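Long-range contacts in 6-phospho-beta-glucosidase (Thermotoga maritima, PDB 1UP7), which hydrolyses cellobiose 6'-phosphate to glucose 6-phosphate and glucose, using NAD+ and a manganese ion as cofactors: residues I121-V126 / T148-N153; N134-N139 / Y157-G162. One frame throughout, in Å; residues are numbered along the deposited sequence.

Contact 1 (I121-V126 / T148-N153); sequences IVEEYV and TEFVRN. With NAD (nicotinamide-adenine-dinucleotide), chain I.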
ATOM      1  N   ILE A 121      -5.489  12.540 -30.824  1.00 18.09           N
ATOM      2  CA  ILE A 121      -6.412  13.659 -30.817  1.00 17.85           C
ATOM      3  C   ILE A 121      -6.592  14.200 -29.405  1.00 18.01           C
ATOM      4  O   ILE A 121      -6.512  15.427 -29.230  1.00 17.68           O
ATOM      5  CB  ILE A 121      -7.747  13.273 -31.511  1.00 18.05           C
ATOM      6  CG1 ILE A 121      -7.520  13.018 -33.009  1.00 17.83           C
ATOM      7  CG2 ILE A 121      -8.776  14.376 -31.382  1.00 18.50           C
ATOM      8  CD1 ILE A 121      -8.613  12.073 -33.670  1.00 16.35           C
ATOM      9  N   VAL A 122      -6.768  13.326 -28.396  1.00 18.04           N
ATOM     10  CA  VAL A 122      -6.902  13.844 -27.040  1.00 18.82           C
ATOM     11  C   VAL A 122      -5.595  14.479 -26.523  1.00 19.56           C
ATOM     12  O   VAL A 122      -5.644  15.479 -25.794  1.00 19.76           O
ATOM     13  CB  VAL A 122      -7.587  12.877 -26.002  1.00 19.45           C
ATOM     14  CG1 VAL A 122      -8.595  11.925 -26.654  1.00 17.39           C
ATOM     15  CG2 VAL A 122      -6.605  12.180 -25.171  1.00 19.79           C
ATOM     16  N   GLU A 123      -4.444  13.943 -26.955  1.00 19.58           N
ATOM     17  CA  GLU A 123      -3.157  14.482 -26.568  1.00 20.49           C
ATOM     18  C   GLU A 123      -3.051  15.933 -26.997  1.00 20.18           C
ATOM     19  O   GLU A 123      -2.695  16.811 -26.200  1.00 20.14           O
ATOM     20  CB  GLU A 123      -2.006  13.674 -27.192  1.00 21.22           C
ATOM     21  CG  GLU A 123      -1.093  13.105 -26.139  1.00 24.86           C
ATOM     22  CD  GLU A 123       0.041  12.278 -26.684  1.00 29.52           C
ATOM     23  OE1 GLU A 123      -0.147  11.606 -27.725  1.00 28.39           O
ATOM     24  OE2 GLU A 123       1.132  12.321 -26.041  1.00 32.91           O
ATOM     25  N   GLU A 124      -3.397  16.181 -28.255  1.00 19.68           N
ATOM     26  CA  GLU A 124      -3.344  17.520 -28.832  1.00 19.58           C
ATOM     27  C   GLU A 124      -4.344  18.449 -28.141  1.00 18.74           C
ATOM     28  O   GLU A 124      -3.992  19.574 -27.739  1.00 18.55           O
ATOM     29  CB  GLU A 124      -3.607  17.435 -30.352  1.00 19.88           C
ATOM     30  CG  GLU A 124      -3.073  18.620 -31.162  1.00 26.39           C
ATOM     31  CD  GLU A 124      -3.873  18.853 -32.463  1.00 33.30           C
ATOM     32  OE1 GLU A 124      -3.526  18.249 -33.542  1.00 35.19           O
ATOM     33  OE2 GLU A 124      -4.863  19.638 -32.409  1.00 34.63           O
ATOM     34  N   TYR A 125      -5.572  17.962 -27.972  1.00 18.09           N
ATOM     35  CA  TYR A 125      -6.641  18.737 -27.365  1.00 17.66           C
ATOM     36  C   TYR A 125      -6.376  19.084 -25.887  1.00 18.04           C
ATOM     37  O   TYR A 125      -6.554  20.247 -25.502  1.00 18.25           O
ATOM     38  CB  TYR A 125      -7.993  18.014 -27.559  1.00 17.47           C
ATOM     39  CG  TYR A 125      -8.592  18.076 -28.973  1.00 15.41           C
ATOM     40  CD1 TYR A 125      -8.027  18.894 -29.988  1.00 14.50           C
ATOM     41  CD2 TYR A 125      -9.743  17.338 -29.280  1.00 14.94           C
ATOM     42  CE1 TYR A 125      -8.601  18.979 -31.267  1.00 11.72           C
ATOM     43  CE2 TYR A 125     -10.337  17.407 -30.545  1.00 13.22           C
ATOM     44  CZ  TYR A 125      -9.753  18.217 -31.538  1.00 14.80           C
ATOM     45  OH  TYR A 125     -10.356  18.255 -32.766  1.00 12.21           O
ATOM     46  N   VAL A 126      -5.940  18.111 -25.075  1.00 18.09           N
ATOM     47  CA  VAL A 126      -5.640  18.362 -23.668  1.00 17.94           C
ATOM     48  C   VAL A 126      -4.466  19.346 -23.575  1.00 18.81           C
ATOM     49  O   VAL A 126      -4.470  20.253 -22.742  1.00 18.85           O
ATOM     50  CB  VAL A 126      -5.323  17.040 -22.907  1.00 18.07           C
ATOM     51  CG1 VAL A 126      -4.611  17.328 -21.584  1.00 15.22           C
ATOM     52  CG2 VAL A 126      -6.621  16.174 -22.748  1.00 15.63           C
ATOM     53  N   THR A 148      -9.634   8.316 -19.897  1.00 17.65           N
ATOM     54  CA  THR A 148      -9.387   8.960 -18.606  1.00 17.10           C
ATOM     55  C   THR A 148      -8.144   8.416 -17.949  1.00 17.55           C
ATOM     56  O   THR A 148      -7.368   9.196 -17.409  1.00 17.64           O
ATOM     57  CB  THR A 148     -10.601   8.784 -17.656  1.00 17.90           C
ATOM     58  OG1 THR A 148     -11.768   9.242 -18.321  1.00 15.34           O
ATOM     59  CG2 THR A 148     -10.508   9.685 -16.478  1.00 14.12           C
ATOM     60  N   GLU A 149      -7.945   7.088 -17.984  1.00 17.63           N
ATOM     61  CA  GLU A 149      -6.714   6.487 -17.465  1.00 17.83           C
ATOM     62  C   GLU A 149      -5.521   7.174 -18.128  1.00 18.00           C
ATOM     63  O   GLU A 149      -4.559   7.554 -17.482  1.00 17.82           O
ATOM     64  CB  GLU A 149      -6.651   4.987 -17.754  1.00 17.06           C
ATOM     65  CG  GLU A 149      -5.329   4.295 -17.383  1.00 17.81           C
ATOM     66  CD  GLU A 149      -5.031   4.271 -15.881  1.00 18.71           C
ATOM     67  OE1 GLU A 149      -5.965   4.144 -15.069  1.00 17.59           O
ATOM     68  OE2 GLU A 149      -3.849   4.370 -15.507  1.00 19.56           O
ATOM     69  N   PHE A 150      -5.609   7.326 -19.440  1.00 17.83           N
ATOM     70  CA  PHE A 150      -4.541   7.921 -20.212  1.00 17.88           C
ATOM     71  C   PHE A 150      -4.282   9.393 -19.833  1.00 18.30           C
ATOM     72  O   PHE A 150      -3.123   9.769 -19.561  1.00 18.16           O
ATOM     73  CB  PHE A 150      -4.865   7.767 -21.693  1.00 17.95           C
ATOM     74  CG  PHE A 150      -3.954   8.518 -22.620  1.00 16.69           C
ATOM     75  CD1 PHE A 150      -2.608   8.171 -22.736  1.00 17.38           C
ATOM     76  CD2 PHE A 150      -4.468   9.536 -23.428  1.00 14.69           C
ATOM     77  CE1 PHE A 150      -1.761   8.841 -23.653  1.00 17.46           C
ATOM     78  CE2 PHE A 150      -3.657  10.210 -24.323  1.00 15.19           C
ATOM     79  CZ  PHE A 150      -2.295   9.859 -24.453  1.00 16.11           C
ATOM     80  N   VAL A 151      -5.339  10.206 -19.788  1.00 17.93           N
ATOM     81  CA  VAL A 151      -5.181  11.606 -19.443  1.00 18.01           C
ATOM     82  C   VAL A 151      -4.755  11.845 -17.986  1.00 18.70           C
ATOM     83  O   VAL A 151      -3.844  12.656 -17.734  1.00 19.08           O
ATOM     84  CB  VAL A 151      -6.427  12.445 -19.733  1.00 18.41           C
ATOM     85  CG1 VAL A 151      -6.174  13.922 -19.303  1.00 16.90           C
ATOM     86  CG2 VAL A 151      -6.821  12.348 -21.217  1.00 17.26           C
ATOM     87  N   ARG A 152      -5.380  11.158 -17.042  1.00 18.33           N
ATOM     88  CA  ARG A 152      -5.033  11.346 -15.623  1.00 18.61           C
ATOM     89  C   ARG A 152      -3.635  10.852 -15.271  1.00 18.70           C
ATOM     90  O   ARG A 152      -2.904  11.526 -14.539  1.00 18.63           O
ATOM     91  CB  ARG A 152      -6.041  10.637 -14.718  1.00 17.42           C
ATOM     92  CG  ARG A 152      -7.405  11.273 -14.739  1.00 18.15           C
ATOM     93  CD  ARG A 152      -7.439  12.720 -14.285  1.00 17.47           C
ATOM     94  NE  ARG A 152      -6.765  12.911 -13.004  1.00 19.16           N
ATOM     95  CZ  ARG A 152      -7.344  12.769 -11.810  1.00 19.96           C
ATOM     96  NH1 ARG A 152      -8.612  12.409 -11.690  1.00 16.36           N
ATOM     97  NH2 ARG A 152      -6.636  12.977 -10.724  1.00 20.59           N
ATOM     98  N   ASN A 153      -3.265   9.681 -15.795  1.00 18.50           N
ATOM     99  CA  ASN A 153      -2.046   9.015 -15.348  1.00 18.68           C
ATOM    100  C   ASN A 153      -0.834   9.154 -16.255  1.00 18.34           C
ATOM    101  O   ASN A 153       0.282   8.897 -15.837  1.00 18.67           O
ATOM    102  CB  ASN A 153      -2.356   7.542 -15.022  1.00 18.49           C
ATOM    103  CG  ASN A 153      -3.181   7.409 -13.746  1.00 18.10           C
ATOM    104  OD1 ASN A 153      -3.108   8.268 -12.865  1.00 17.25           O
ATOM    105  ND2 ASN A 153      -3.977   6.353 -13.653  1.00 19.13           N
TER
HETATM  106  PA  NAD I1416     -20.550  10.889 -34.068  1.00 39.58           P
HETATM  107  O1A NAD I1416     -20.029  10.031 -35.150  1.00 39.58           O
HETATM  108  O2A NAD I1416     -21.862  11.639 -34.386  1.00 42.49           O
HETATM  109  O5B NAD I1416     -19.351  11.939 -33.773  1.00 36.88           O
HETATM  110  C5B NAD I1416     -19.636  13.166 -33.154  1.00 31.06           C
HETATM  111  C4B NAD I1416     -18.994  14.309 -33.929  1.00 27.54           C
HETATM  112  O4B NAD I1416     -17.580  14.304 -33.749  1.00 29.02           O
HETATM  113  C3B NAD I1416     -19.234  14.286 -35.434  1.00 26.05           C
HETATM  114  O3B NAD I1416     -19.966  15.453 -35.776  1.00 21.96           O
HETATM  115  C2B NAD I1416     -17.834  14.308 -36.052  1.00 25.76           C
HETATM  116  O2B NAD I1416     -17.764  15.137 -37.194  1.00 23.91           O
HETATM  117  C1B NAD I1416     -17.033  14.922 -34.918  1.00 26.16           C
HETATM  118  N9A NAD I1416     -15.597  14.660 -34.954  1.00 26.81           N
HETATM  119  C8A NAD I1416     -14.909  13.544 -35.390  1.00 24.99           C
HETATM  120  N7A NAD I1416     -13.598  13.790 -35.170  1.00 27.63           N
HETATM  121  C5A NAD I1416     -13.439  14.983 -34.569  1.00 25.50           C
HETATM  122  C6A NAD I1416     -12.334  15.711 -34.146  1.00 27.10           C
HETATM  123  N6A NAD I1416     -11.097  15.245 -34.280  1.00 24.93           N
HETATM  124  N1A NAD I1416     -12.527  16.962 -33.574  1.00 26.83           N
HETATM  125  C2A NAD I1416     -13.802  17.486 -33.443  1.00 25.65           C
HETATM  126  N3A NAD I1416     -14.883  16.769 -33.893  1.00 25.38           N
HETATM  127  C4A NAD I1416     -14.698  15.548 -34.443  1.00 26.29           C
HETATM  128  O3  NAD I1416     -20.738   9.922 -32.797  1.00 39.74           O
HETATM  129  PN  NAD I1416     -21.660  10.130 -31.503  1.00 36.98           P
HETATM  130  O1N NAD I1416     -22.573   8.960 -31.540  1.00 41.41           O
HETATM  131  O2N NAD I1416     -22.196  11.468 -31.374  1.00 39.33           O
HETATM  132  O5D NAD I1416     -20.642   9.998 -30.277  1.00 39.15           O
HETATM  133  C5D NAD I1416     -19.396  10.664 -30.189  1.00 36.12           C
HETATM  134  C4D NAD I1416     -18.548   9.945 -29.127  1.00 37.30           C
HETATM  135  O4D NAD I1416     -19.148   9.969 -27.832  1.00 36.78           O
HETATM  136  C3D NAD I1416     -18.348   8.473 -29.454  1.00 35.07           C
HETATM  137  O3D NAD I1416     -17.020   8.194 -29.128  1.00 35.30           O
HETATM  138  C2D NAD I1416     -19.305   7.732 -28.526  1.00 35.83           C
HETATM  139  O2D NAD I1416     -18.901   6.422 -28.165  1.00 33.84           O
HETATM  140  C1D NAD I1416     -19.459   8.660 -27.342  1.00 37.91           C
HETATM  141  N1N NAD I1416     -20.869   8.763 -26.958  1.00 43.50           N
HETATM  142  C2N NAD I1416     -21.357  10.048 -26.873  1.00 44.47           C
HETATM  143  C3N NAD I1416     -22.661  10.298 -26.522  1.00 47.55           C
HETATM  144  C7N NAD I1416     -23.133  11.732 -26.468  1.00 50.35           C
HETATM  145  O7N NAD I1416     -23.925  12.236 -25.409  1.00 51.89           O
HETATM  146  N7N NAD I1416     -22.766  12.551 -27.465  1.00 52.29           N
HETATM  147  C4N NAD I1416     -23.478   9.196 -26.254  1.00 49.80           C
HETATM  148  C5N NAD I1416     -22.996   7.874 -26.329  1.00 47.38           C
HETATM  149  C6N NAD I1416     -21.664   7.669 -26.689  1.00 46.00           C
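Tyr125 OH donates a 2.7 Å hydrogen bond to N1A of the NAD adenine, and the N1A atom lies at the edge of the tyrosine ring, near its plane. Phe67 stacks on that ring, and one turn earlier Ile121 CG2 touches adenine N6A at 3.8 Å. Another side of the same helix meets 148-153, which presents Phe150 and Val151, and the contact there is apolar. Val122 CG2 lies at the edge of the Phe150 ring, in its plane, 3.6 Å from CE2. Phe150 has CG anti to the backbone N (chi1 171°), which carries the ring out to this edge contact; Phe119 stacks on it. Next along the rim, Glu123 CG meets Phe150 CZ at 3.9 Å. CG and CD of Glu123 lie against the ring rim, its chain crossing Phe150 at about a right angle and its carboxylate turned 79° from the ring plane, while its OE1 is hydrogen-bonded to Tyr375. Helices 109-131 and 144-155 lie side by side against one face of the parallel Rossmann-type sheet, and these segments run in roughly the same direction, 40° apart. Their axes come no closer than 11.1 Å, so side chains alone bridge the interface, and no hydrogen bond crosses it. Nearer the sheet, Val126 and Val151 meet tip to tip, their CG2 atoms 4.1 Å apart, and Val122 CG2 comes within 4.0 Å of Val151 CG2.

Contact 2 (N134-N139 / Y157-G162); sequences NATIVN and YEKFIG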
ATOM      1  N   ASN A 134      -7.168  26.097 -19.053  1.00 20.91           N
ATOM      2  CA  ASN A 134      -7.165  25.119 -17.974  1.00 21.88           C
ATOM      3  C   ASN A 134      -8.602  24.753 -17.500  1.00 21.14           C
ATOM      4  O   ASN A 134      -8.886  24.689 -16.304  1.00 20.97           O
ATOM      5  CB  ASN A 134      -6.291  25.620 -16.810  1.00 22.92           C
ATOM      6  CG  ASN A 134      -5.295  24.580 -16.374  1.00 27.65           C
ATOM      7  OD1 ASN A 134      -5.569  23.806 -15.441  1.00 33.24           O
ATOM      8  ND2 ASN A 134      -4.151  24.493 -17.089  1.00 29.68           N
ATOM      9  N   ALA A 135      -9.504  24.566 -18.465  1.00 20.28           N
ATOM     10  CA  ALA A 135     -10.883  24.184 -18.200  1.00 19.37           C
ATOM     11  C   ALA A 135     -10.958  22.766 -17.644  1.00 18.85           C
ATOM     12  O   ALA A 135     -10.023  21.973 -17.810  1.00 18.45           O
ATOM     13  CB  ALA A 135     -11.665  24.259 -19.478  1.00 19.22           C
ATOM     14  N   THR A 136     -12.090  22.453 -17.013  1.00 18.18           N
ATOM     15  CA  THR A 136     -12.434  21.084 -16.697  1.00 17.45           C
ATOM     16  C   THR A 136     -12.926  20.439 -17.968  1.00 17.42           C
ATOM     17  O   THR A 136     -13.832  20.945 -18.623  1.00 17.46           O
ATOM     18  CB  THR A 136     -13.512  21.049 -15.632  1.00 16.91           C
ATOM     19  OG1 THR A 136     -12.923  21.460 -14.399  1.00 16.43           O
ATOM     20  CG2 THR A 136     -13.979  19.602 -15.380  1.00 16.36           C
ATOM     21  N   ILE A 137     -12.341  19.305 -18.314  1.00 17.42           N
ATOM     22  CA  ILE A 137     -12.839  18.554 -19.455  1.00 17.15           C
ATOM     23  C   ILE A 137     -13.783  17.465 -18.990  1.00 17.11           C
ATOM     24  O   ILE A 137     -13.428  16.688 -18.119  1.00 17.36           O
ATOM     25  CB  ILE A 137     -11.692  17.963 -20.305  1.00 16.31           C
ATOM     26  CG1 ILE A 137     -10.789  19.065 -20.846  1.00 15.48           C
ATOM     27  CG2 ILE A 137     -12.268  17.151 -21.484  1.00 16.37           C
ATOM     28  CD1 ILE A 137      -9.349  18.605 -21.169  1.00 14.27           C
ATOM     29  N   VAL A 138     -14.974  17.425 -19.585  1.00 17.15           N
ATOM     30  CA  VAL A 138     -15.946  16.353 -19.377  1.00 16.96           C
ATOM     31  C   VAL A 138     -16.002  15.449 -20.617  1.00 17.48           C
ATOM     32  O   VAL A 138     -16.375  15.892 -21.715  1.00 17.21           O
ATOM     33  CB  VAL A 138     -17.319  16.916 -19.012  1.00 16.66           C
ATOM     34  CG1 VAL A 138     -18.302  15.783 -18.721  1.00 14.90           C
ATOM     35  CG2 VAL A 138     -17.181  17.848 -17.783  1.00 16.17           C
ATOM     36  N   ASN A 139     -15.606  14.192 -20.448  1.00 17.69           N
ATOM     37  CA  ASN A 139     -15.410  13.310 -21.590  1.00 18.15           C
ATOM     38  C   ASN A 139     -16.481  12.259 -21.814  1.00 18.87           C
ATOM     39  O   ASN A 139     -16.750  11.445 -20.918  1.00 19.23           O
ATOM     40  CB  ASN A 139     -14.053  12.620 -21.507  1.00 17.82           C
ATOM     41  CG  ASN A 139     -13.745  11.822 -22.754  1.00 18.66           C
ATOM     42  OD1 ASN A 139     -13.349  12.392 -23.779  1.00 18.54           O
ATOM     43  ND2 ASN A 139     -13.951  10.501 -22.698  1.00 15.62           N
ATOM     44  N   TYR A 157      -3.147  15.439 -16.534  1.00 19.55           N
ATOM     45  CA  TYR A 157      -4.050  16.573 -16.487  1.00 19.03           C
ATOM     46  C   TYR A 157      -5.194  16.251 -15.537  1.00 19.30           C
ATOM     47  O   TYR A 157      -6.029  15.396 -15.841  1.00 19.35           O
ATOM     48  CB  TYR A 157      -4.563  16.889 -17.891  1.00 18.29           C
ATOM     49  CG  TYR A 157      -5.312  18.191 -17.958  1.00 17.41           C
ATOM     50  CD1 TYR A 157      -4.628  19.414 -17.949  1.00 15.91           C
ATOM     51  CD2 TYR A 157      -6.699  18.208 -17.996  1.00 16.14           C
ATOM     52  CE1 TYR A 157      -5.315  20.606 -18.008  1.00 17.03           C
ATOM     53  CE2 TYR A 157      -7.396  19.395 -18.057  1.00 16.38           C
ATOM     54  CZ  TYR A 157      -6.712  20.590 -18.053  1.00 17.33           C
ATOM     55  OH  TYR A 157      -7.418  21.775 -18.095  1.00 17.48           O
ATOM     56  N   GLU A 158      -5.212  16.919 -14.389  1.00 19.66           N
ATOM     57  CA  GLU A 158      -6.088  16.538 -13.290  1.00 20.82           C
ATOM     58  C   GLU A 158      -7.579  16.700 -13.600  1.00 20.32           C
ATOM     59  O   GLU A 158      -8.382  15.822 -13.289  1.00 20.84           O
ATOM     60  CB  GLU A 158      -5.746  17.315 -12.013  1.00 21.11           C
ATOM     61  CG  GLU A 158      -6.709  16.914 -10.899  1.00 26.75           C
ATOM     62  CD  GLU A 158      -6.329  17.408  -9.516  1.00 34.30           C
ATOM     63  OE1 GLU A 158      -5.795  18.550  -9.384  1.00 34.72           O
ATOM     64  OE2 GLU A 158      -6.603  16.635  -8.553  1.00 38.19           O
ATOM     65  N   LYS A 159      -7.939  17.808 -14.232  1.00 20.25           N
ATOM     66  CA  LYS A 159      -9.333  18.154 -14.478  1.00 20.09           C
ATOM     67  C   LYS A 159      -9.872  17.529 -15.742  1.00 19.81           C
ATOM     68  O   LYS A 159     -10.360  18.225 -16.645  1.00 19.56           O
ATOM     69  CB  LYS A 159      -9.499  19.667 -14.531  1.00 21.14           C
ATOM     70  CG  LYS A 159      -9.438  20.311 -13.150  1.00 22.58           C
ATOM     71  CD  LYS A 159      -8.405  21.349 -13.095  1.00 26.37           C
ATOM     72  CE  LYS A 159      -9.031  22.715 -13.139  1.00 30.18           C
ATOM     73  NZ  LYS A 159      -9.452  22.997 -14.522  1.00 31.56           N
ATOM     74  N   PHE A 160      -9.804  16.198 -15.796  1.00 19.31           N
ATOM     75  CA  PHE A 160     -10.389  15.446 -16.881  1.00 18.67           C
ATOM     76  C   PHE A 160     -11.288  14.393 -16.261  1.00 19.28           C
ATOM     77  O   PHE A 160     -10.823  13.462 -15.567  1.00 19.52           O
ATOM     78  CB  PHE A 160      -9.290  14.809 -17.704  1.00 17.96           C
ATOM     79  CG  PHE A 160      -9.773  14.121 -18.963  1.00 18.48           C
ATOM     80  CD1 PHE A 160     -10.324  12.817 -18.911  1.00 16.84           C
ATOM     81  CD2 PHE A 160      -9.648  14.748 -20.212  1.00 16.92           C
ATOM     82  CE1 PHE A 160     -10.735  12.169 -20.069  1.00 16.68           C
ATOM     83  CE2 PHE A 160     -10.066  14.085 -21.409  1.00 15.79           C
ATOM     84  CZ  PHE A 160     -10.602  12.815 -21.337  1.00 16.11           C
ATOM     85  N   ILE A 161     -12.585  14.550 -16.504  1.00 18.82           N
ATOM     86  CA  ILE A 161     -13.577  13.696 -15.894  1.00 18.44           C
ATOM     87  C   ILE A 161     -14.249  12.843 -16.942  1.00 18.45           C
ATOM     88  O   ILE A 161     -14.929  13.378 -17.821  1.00 18.28           O
ATOM     89  CB  ILE A 161     -14.624  14.550 -15.144  1.00 18.35           C
ATOM     90  CG1 ILE A 161     -13.936  15.494 -14.163  1.00 18.07           C
ATOM     91  CG2 ILE A 161     -15.628  13.655 -14.446  1.00 15.80           C
ATOM     92  CD1 ILE A 161     -14.922  16.497 -13.462  1.00 16.37           C
ATOM     93  N   GLY A 162     -14.071  11.531 -16.833  1.00 18.34           N
ATOM     94  CA  GLY A 162     -14.666  10.592 -17.764  1.00 18.64           C
ATOM     95  C   GLY A 162     -16.077  10.257 -17.335  1.00 19.12           C
ATOM     96  O   GLY A 162     -16.349   9.988 -16.154  1.00 19.29           O
TER
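Ile137 is bonded through both its N and its O: its N donates to Lys159 O at 2.8 Å and its O accepts Ile161 N at 2.8 Å, the second bond almost straight (175°). Asn139 N continues the pattern to Ile161 O. On one face, the Phe160 ring spans two neighbours, with CE2 3.8 Å from Ile137 CG2 and CZ 3.5 Å from Asn139 CB; on the other, Thr136 CG2 meets Ile161 CD1. Before the strands pair, Tyr157 OH gives a 2.6 Å hydrogen bond to Ala135 O, which lies at the ring edge, and Tyr157 CE2 rests 3.8 Å from Ile137 CD1. Cutting Tyr157 back to an alanine is likely to deprive Ala135 O of this donor and open a gap beside Ile137 CD1. Lys159, its chain bent from chi2 (124°) outward, turns NZ back to a hydrogen bond with Asn134 O from above the carbonyl plane. Further out, Thr141 O and Ser144 OG hold the Asn139 amide, while Leu303 of helix 296-308 covers Val138 and Ile161. Strand 136-139, helix 144-155 and strand 160-162 form a beta-alpha-beta crossover at the edge of the parallel Rossmann sheet.

The two contacts interlock along the chain, their segments alternating, and their centres lie about 9 Å apart. Val151 O and Tyr157 N, 3.1 Å apart in a probable hydrogen bond, join the helix of contact 1 to the start of the second segment of contact 2, and the Tyr157 side chain packs on Val126 and Val151. Near the far end of strand 160-162, Thr148 OG1 packs 3.2 Å from Gly162 CA. Both lie near the cofactor: segment 121-126 reaches the NAD adenine through Ile121 and Tyr125, whereas in contact 2 the Asn139 side chain stays about 7 Å from NAD, about 10 Å from glucose 6-phosphate and about 6 Å from the side chain of substrate-binding Asn142.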